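Local coordinates for protein 2-(hydroxymethyl)glutarate dehydrogenase (Eubacterium barkeri, PDB 3CKY) that catalyses the NAD-dependent interconversion of 2-formylglutarate and (S)-2-hydroxymethylglutarate in nicotinate fermentation, at residues 4-9 with 27-32; 21-26 with 154-159; 224-229 with 281-286. All coordinates share one frame; numbering follows the deposited sequence.

Interaction 1: residues 4-9 with 27-32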
# COMPACT_ATOMS: atom_id res chain seq x y z
N SER A 4 46.40 22.34 -16.42
CA SER A 4 46.85 21.28 -15.47
C SER A 4 45.83 21.08 -14.35
O SER A 4 46.17 21.10 -13.17
CB SER A 4 48.20 21.65 -14.87
OG SER A 4 48.07 22.74 -13.97
N ILE A 5 44.57 20.88 -14.73
CA ILE A 5 43.53 20.60 -13.75
C ILE A 5 43.91 19.30 -13.03
O ILE A 5 44.47 18.38 -13.64
CB ILE A 5 42.12 20.53 -14.42
CG1 ILE A 5 41.01 20.56 -13.36
CG2 ILE A 5 41.99 19.30 -15.32
CD1 ILE A 5 40.86 21.91 -12.67
N LYS A 6 43.64 19.25 -11.73
CA LYS A 6 44.01 18.10 -10.91
C LYS A 6 42.76 17.35 -10.49
O LYS A 6 41.91 17.90 -9.79
CB LYS A 6 44.80 18.55 -9.68
CG LYS A 6 46.07 19.35 -9.98
CD LYS A 6 47.00 18.64 -10.95
CE LYS A 6 48.26 19.44 -11.23
NZ LYS A 6 48.93 18.96 -12.47
N ILE A 7 42.66 16.10 -10.92
CA ILE A 7 41.53 15.25 -10.61
C ILE A 7 41.89 14.23 -9.53
O ILE A 7 42.97 13.66 -9.54
CB ILE A 7 41.01 14.51 -11.86
CG1 ILE A 7 40.76 15.50 -13.00
CG2 ILE A 7 39.75 13.71 -11.55
CD1 ILE A 7 40.06 16.78 -12.59
N GLY A 8 40.96 14.00 -8.61
CA GLY A 8 41.13 13.03 -7.54
C GLY A 8 40.01 12.00 -7.52
O GLY A 8 38.87 12.30 -7.90
N PHE A 9 40.34 10.79 -7.09
CA PHE A 9 39.38 9.70 -6.98
C PHE A 9 39.43 9.08 -5.58
O PHE A 9 40.40 8.42 -5.22
CB PHE A 9 39.67 8.63 -8.03
CG PHE A 9 39.20 8.99 -9.40
CD1 PHE A 9 40.03 9.67 -10.28
CD2 PHE A 9 37.92 8.64 -9.82
CE1 PHE A 9 39.60 10.01 -11.56
CE2 PHE A 9 37.48 8.97 -11.10
CZ PHE A 9 38.32 9.65 -11.97
N GLY A 27 45.67 13.12 -20.82
CA GLY A 27 46.80 13.79 -20.20
C GLY A 27 46.43 14.64 -19.00
O GLY A 27 47.18 15.54 -18.63
N VAL A 28 45.28 14.36 -18.38
CA VAL A 28 44.89 15.09 -17.17
C VAL A 28 45.54 14.41 -15.97
O VAL A 28 45.61 13.17 -15.90
CB VAL A 28 43.34 15.21 -16.97
CG1 VAL A 28 42.59 15.05 -18.30
CG2 VAL A 28 42.85 14.21 -15.94
N THR A 29 46.03 15.22 -15.03
CA THR A 29 46.66 14.70 -13.82
C THR A 29 45.61 14.09 -12.89
O THR A 29 44.66 14.78 -12.49
CB THR A 29 47.41 15.81 -13.05
OG1 THR A 29 48.42 16.39 -13.89
CG2 THR A 29 48.05 15.25 -11.79
N VAL A 30 45.79 12.82 -12.55
CA VAL A 30 44.84 12.07 -11.73
C VAL A 30 45.50 11.50 -10.47
O VAL A 30 46.41 10.67 -10.57
CB VAL A 30 44.20 10.90 -12.53
CG1 VAL A 30 43.30 10.06 -11.63
CG2 VAL A 30 43.42 11.42 -13.73
N TYR A 31 45.04 11.95 -9.31
CA TYR A 31 45.42 11.35 -8.02
C TYR A 31 44.37 10.32 -7.62
O TYR A 31 43.21 10.44 -8.00
CB TYR A 31 45.54 12.43 -6.94
CG TYR A 31 46.53 13.51 -7.26
CD1 TYR A 31 47.88 13.37 -6.95
CD2 TYR A 31 46.13 14.69 -7.87
CE1 TYR A 31 48.80 14.37 -7.25
CE2 TYR A 31 47.04 15.70 -8.17
CZ TYR A 31 48.37 15.53 -7.86
OH TYR A 31 49.26 16.54 -8.16
N ALA A 32 44.77 9.30 -6.87
CA ALA A 32 43.86 8.21 -6.54
C ALA A 32 44.22 7.42 -5.27
O ALA A 32 45.39 7.17 -4.98
CB ALA A 32 43.74 7.26 -7.72

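Interaction 2: residues 21-26 with 154-159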
# COMPACT_ATOMS: atom_id res chain seq x y z
N ILE A 21 41.16 6.23 -16.07
CA ILE A 21 41.95 5.89 -17.26
C ILE A 21 41.63 6.78 -18.45
O ILE A 21 42.54 7.23 -19.14
CB ILE A 21 41.74 4.41 -17.66
CG1 ILE A 21 42.42 3.49 -16.63
CG2 ILE A 21 42.29 4.13 -19.05
CD1 ILE A 21 42.11 2.03 -16.83
N ASN A 22 40.35 7.04 -18.69
CA ASN A 22 39.94 7.95 -19.77
C ASN A 22 40.48 9.36 -19.55
O ASN A 22 40.89 10.02 -20.51
CB ASN A 22 38.41 7.98 -19.91
CG ASN A 22 37.86 6.74 -20.58
OD1 ASN A 22 38.55 6.08 -21.36
ND2 ASN A 22 36.61 6.40 -20.28
N LEU A 23 40.49 9.81 -18.30
CA LEU A 23 41.08 11.09 -17.94
C LEU A 23 42.59 11.09 -18.17
O LEU A 23 43.15 12.07 -18.66
CB LEU A 23 40.77 11.43 -16.48
CG LEU A 23 39.35 11.92 -16.19
CD1 LEU A 23 39.04 11.85 -14.70
CD2 LEU A 23 39.14 13.34 -16.70
N LEU A 24 43.24 9.98 -17.82
CA LEU A 24 44.68 9.84 -18.00
C LEU A 24 45.06 9.84 -19.48
O LEU A 24 46.10 10.37 -19.85
CB LEU A 24 45.19 8.56 -17.33
CG LEU A 24 45.26 8.58 -15.80
CD1 LEU A 24 45.48 7.18 -15.25
CD2 LEU A 24 46.34 9.51 -15.30
N LYS A 25 44.22 9.26 -20.33
CA LYS A 25 44.47 9.26 -21.76
C LYS A 25 44.32 10.65 -22.40
O LYS A 25 44.80 10.86 -23.51
CB LYS A 25 43.57 8.25 -22.47
CG LYS A 25 44.04 6.80 -22.29
CD LYS A 25 43.38 5.83 -23.27
CE LYS A 25 42.04 5.32 -22.75
NZ LYS A 25 41.01 6.39 -22.70
N GLU A 26 43.67 11.58 -21.71
CA GLU A 26 43.63 12.99 -22.15
C GLU A 26 44.77 13.80 -21.53
O GLU A 26 44.81 15.02 -21.67
CB GLU A 26 42.30 13.65 -21.80
CG GLU A 26 41.08 12.93 -22.32
CD GLU A 26 41.06 12.79 -23.83
OE1 GLU A 26 41.63 13.65 -24.52
OE2 GLU A 26 40.45 11.82 -24.31
N LEU A 154 33.85 16.38 -17.04
CA LEU A 154 32.72 15.47 -17.22
C LEU A 154 32.62 14.97 -18.66
O LEU A 154 32.29 13.81 -18.90
CB LEU A 154 31.41 16.18 -16.84
CG LEU A 154 30.86 16.04 -15.41
CD1 LEU A 154 31.94 15.70 -14.38
CD2 LEU A 154 30.10 17.30 -15.03
N SER A 155 32.92 15.84 -19.61
CA SER A 155 32.81 15.52 -21.03
C SER A 155 33.84 14.51 -21.53
O SER A 155 33.65 13.92 -22.59
CB SER A 155 32.90 16.80 -21.87
OG SER A 155 31.76 17.61 -21.61
N VAL A 156 34.92 14.31 -20.78
CA VAL A 156 35.88 13.24 -21.10
C VAL A 156 35.35 11.87 -20.66
O VAL A 156 35.42 10.91 -21.41
CB VAL A 156 37.31 13.48 -20.52
CG1 VAL A 156 37.26 13.74 -19.04
CG2 VAL A 156 38.22 12.30 -20.80
N ILE A 157 34.79 11.80 -19.46
CA ILE A 157 34.33 10.52 -18.90
C ILE A 157 32.91 10.12 -19.34
O ILE A 157 32.54 8.94 -19.28
CB ILE A 157 34.44 10.51 -17.36
CG1 ILE A 157 33.56 11.61 -16.73
CG2 ILE A 157 35.90 10.68 -16.95
CD1 ILE A 157 33.40 11.48 -15.22
N GLY A 158 32.12 11.09 -19.79
CA GLY A 158 30.74 10.83 -20.24
C GLY A 158 30.47 11.43 -21.61
O GLY A 158 31.26 12.21 -22.12
N LYS A 159 29.33 11.06 -22.19
CA LYS A 159 28.90 11.63 -23.47
C LYS A 159 27.78 12.66 -23.25
O LYS A 159 27.99 13.86 -23.44
CB LYS A 159 28.49 10.52 -24.43
CG LYS A 159 27.93 10.99 -25.78
CD LYS A 159 27.93 9.87 -26.79
CE LYS A 159 27.04 10.20 -27.96
NZ LYS A 159 27.16 9.21 -29.06
O HOH W 1 34.64 7.26 -18.66

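Interaction 3: residues 224-229 with 281-286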
# COMPACT_ATOMS: atom_id res chain seq x y z
N GLU A 224 11.84 -11.19 -22.87
CA GLU A 224 12.45 -12.24 -23.65
C GLU A 224 13.74 -12.77 -23.01
O GLU A 224 13.92 -13.98 -22.87
CB GLU A 224 12.72 -11.71 -25.05
CG GLU A 224 12.99 -12.78 -26.06
CD GLU A 224 12.93 -12.26 -27.49
OE1 GLU A 224 11.97 -11.47 -27.79
OE2 GLU A 224 13.82 -12.66 -28.29
N LYS A 225 14.61 -11.86 -22.58
CA LYS A 225 15.93 -12.25 -22.09
C LYS A 225 15.92 -13.01 -20.76
O LYS A 225 16.73 -13.93 -20.58
CB LYS A 225 16.85 -11.03 -21.97
CG LYS A 225 18.30 -11.39 -21.65
CD LYS A 225 19.19 -10.17 -21.56
CE LYS A 225 20.58 -10.56 -21.03
NZ LYS A 225 21.45 -9.36 -20.73
N PHE A 226 15.04 -12.62 -19.84
CA PHE A 226 15.02 -13.16 -18.49
C PHE A 226 13.78 -13.99 -18.18
O PHE A 226 13.90 -15.13 -17.73
CB PHE A 226 15.16 -12.05 -17.45
CG PHE A 226 16.44 -11.26 -17.56
CD1 PHE A 226 17.60 -11.70 -16.91
CD2 PHE A 226 16.49 -10.10 -18.31
CE1 PHE A 226 18.79 -10.98 -17.02
CE2 PHE A 226 17.69 -9.37 -18.41
CZ PHE A 226 18.83 -9.81 -17.76
N ILE A 227 12.61 -13.40 -18.37
CA ILE A 227 11.36 -14.01 -17.96
C ILE A 227 11.09 -15.23 -18.83
O ILE A 227 10.96 -16.32 -18.32
CB ILE A 227 10.16 -13.01 -18.04
CG1 ILE A 227 10.34 -11.89 -17.00
CG2 ILE A 227 8.83 -13.70 -17.80
CD1 ILE A 227 9.37 -10.69 -17.19
N MET A 228 11.04 -15.05 -20.14
CA MET A 228 10.70 -16.18 -21.03
C MET A 228 11.80 -17.25 -21.09
O MET A 228 11.51 -18.42 -21.32
CB MET A 228 10.33 -15.70 -22.41
CG MET A 228 9.09 -14.89 -22.41
SD MET A 228 8.57 -14.41 -24.05
CE MET A 228 8.09 -16.02 -24.71
N SER A 229 13.05 -16.83 -20.88
CA SER A 229 14.17 -17.76 -20.82
C SER A 229 14.20 -18.51 -19.50
O SER A 229 14.68 -19.62 -19.44
CB SER A 229 15.50 -17.01 -20.99
OG SER A 229 15.93 -16.37 -19.79
N ASP A 281 18.38 -11.06 -11.40
CA ASP A 281 17.82 -9.90 -12.05
C ASP A 281 16.47 -9.62 -11.41
O ASP A 281 15.75 -10.54 -11.00
CB ASP A 281 17.67 -10.11 -13.56
CG ASP A 281 17.02 -8.93 -14.24
OD1 ASP A 281 17.72 -7.93 -14.47
OD2 ASP A 281 15.80 -8.99 -14.54
N MET A 282 16.13 -8.34 -11.34
CA MET A 282 14.92 -7.91 -10.68
C MET A 282 13.62 -8.44 -11.30
O MET A 282 12.64 -8.49 -10.62
CB MET A 282 14.89 -6.38 -10.56
CG MET A 282 15.17 -5.56 -11.84
SD MET A 282 13.72 -4.98 -12.71
CE MET A 282 13.46 -6.34 -13.79
N SER A 283 13.64 -8.89 -12.56
CA SER A 283 12.46 -9.45 -13.19
C SER A 283 12.07 -10.80 -12.59
O SER A 283 10.93 -11.27 -12.77
CB SER A 283 12.65 -9.60 -14.71
OG SER A 283 13.74 -10.45 -15.04
N ALA A 284 13.01 -11.42 -11.86
CA ALA A 284 12.74 -12.63 -11.07
C ALA A 284 11.68 -12.40 -10.00
O ALA A 284 11.19 -13.34 -9.42
CB ALA A 284 14.03 -13.18 -10.44
N VAL A 285 11.33 -11.15 -9.72
CA VAL A 285 10.21 -10.87 -8.79
C VAL A 285 8.89 -11.56 -9.21
O VAL A 285 8.05 -11.87 -8.36
CB VAL A 285 10.01 -9.34 -8.61
CG1 VAL A 285 9.33 -8.73 -9.84
CG2 VAL A 285 9.25 -9.04 -7.33
N ILE A 286 8.73 -11.83 -10.52
CA ILE A 286 7.60 -12.60 -11.02
C ILE A 286 7.44 -13.97 -10.30
O ILE A 286 6.33 -14.46 -10.11
CB ILE A 286 7.68 -12.83 -12.58
CG1 ILE A 286 6.31 -13.24 -13.13
CG2 ILE A 286 8.73 -13.91 -12.94
CD1 ILE A 286 6.18 -13.20 -14.65

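Interaction 1: residues 4-9 with 27-32
Ile7 O is held by two groups of the neighbouring strand: Tyr31 N donates to Ile7 O at 2.7 Å, almost in line with the carbonyl, and the CA-H of Val30 approaches the same Ile7 O at 3.3 Å. One step back, Ile7 N gives a straight bond (171° at the hydrogen) to Thr29 O at 2.9 Å. One step forward, Phe9 N reaches Tyr31 O by a weak, bent bond, helped by the CA-H of Gly8. This is parallel pairing, with Ile7 beside Val30 and Phe9 beside Ala32. Lys6 and Tyr31 lie on one face. The lysine leaves with CG beside its backbone N (chi1 -57°) and bends again at chi2, which brings CD against Thr29 and lets NZ donate to Thr29 OG1 at 3.0 Å. Lys6 CB sits 3.9 Å from Tyr31 CE2, in the plane of the ring at its edge. With an alanine here the amine and the methylenes beyond CB are gone, which would probably leave Thr29 OG1 without this donor and open a gap beside Thr29 and the tyrosine edge. On the other face the contacts are apolar. Val30 CG1 meets the edge of the Phe9 ring, 3.6 Å from Phe9 CD1, and Ile7 CG1 rests on Val28 CG2. These are the first two strands of the Rossmann-type beta-alpha-beta unit that contains the probable NAD-binding turn. Helix 16-25 covers the Phe9 face through Met19, Ala20 and Leu23, strand 63-66 flanks 6-10 on the side away from 29-33, and strand 49-50 touches Thr29 and Tyr31.

Interaction 2: residues 21-26 with 154-159
The Rossmann-type NAD domain brings the C-terminal ends of two helices together on one face of its sheet here: Leu23, in the last turn of helix 16-25, and Glu26 just beyond it meet Val156 and Ile157, at the end of helix 144-157. Val156 points into the middle of the contact; beside it Leu23 CG lies 3.7 Å from Ile157 CG2. Leu23 CD2 turns to Val156 CG1, the two side chains crossing near a right angle; that methyl pair is modelled too close for its spacing to be trusted. Val156 spreads its two methyls over three residues. With CG1 placed between the backbone N and carbonyl carbon (chi1 54°), CG2 stands anti to N and faces the helix backbone, 3.5 Å from Asn22 O. The same CG2 touches the aliphatic part of Glu26, with Glu26 CG at 3.3 Å, as the two side chains run past each other in opposite directions. Below this patch Leu23 rests on Ile7, Phe9 and Val30, and Ile157 on Phe65, so the helix pair shares one hydrophobic floor. Asn22 supplies the polar link. Lys25 NZ donates to Asn22 OD1 at 2.8 Å, in the carbonyl plane on a lone pair, which helps fix the amide rotation; Asn22 ND2 also bonds to Glu132 O. A single water then spans the helices, accepting from Asn22 ND2 at 2.7 Å and donating to Ile157 O at 2.8 Å.

Interaction 3: residues 224-229 with 281-286
Phe226 and Asp281 stack flat on each other: the ring and the carboxylate planes are only 10° apart, with Asp281 CG lying 3.8 Å above the ring plane, over its centre. The aspartate gets there with CG anti to the backbone N (chi1 177°), and its CB touches the ring as well, 3.7 Å from Phe226 CD1. Lys225 lays its own CG over the opposite face, shifted toward the rim, so the ring is sandwiched between an aliphatic chain and a carboxylate. Two donors from a single residue hold Asp281 OD2. Ser283 N comes from above the carboxylate plane at 2.9 Å, forming an Asx turn, and Ser283 OG meets the anti lone pair of Asp281 OD2 at 2.6 Å. The serine hydroxyl points back that way because OG sits between its backbone N and carbonyl carbon (chi1 60°), a rotamer that also sets Ser283 OG 3.2 Å from Phe226 CB. The other oxygen, OD1, takes a salt bridge from Lys222 and a bond from Phe236 N; with so many donors the group is probably kept ionised although buried. Further along, Ile227 turns CG1 onto Ser283 CB at 4.0 Å, and its CG2 meets Ile286 CD1 at 4.1 Å, the two isoleucines crossing near a right angle. The contact thus seats the last turn of helix 217-228, widened there to a pi-type turn, against the short 3-10 segment 282-284 that leads into helix 286-293. Long helix 169-197 backs both through Met185, Leu192 and Val193, and Phe232 packs beside Phe226 and Ser283.

Overall arrangement
From the N terminus, strand 6-10 runs into helix 16-25 and back to strand 29-33, and interaction 1 closes that short beta-alpha-beta loop. Interaction 2 starts from the helix within it and reaches far along the chain to the end of helix 144-157, so the two contacts cross, their segments alternating. They also touch: Val28 N probably bonds to Leu23 O, and Leu24 packs against Val30. Together they tie the first beta-alpha-beta unit and the much later helix 144-157 to one sheet. Interaction 3 follows in series within the helical C-terminal part, closing a loop of some 50 residues, its centre about 41 Å from that of interaction 1.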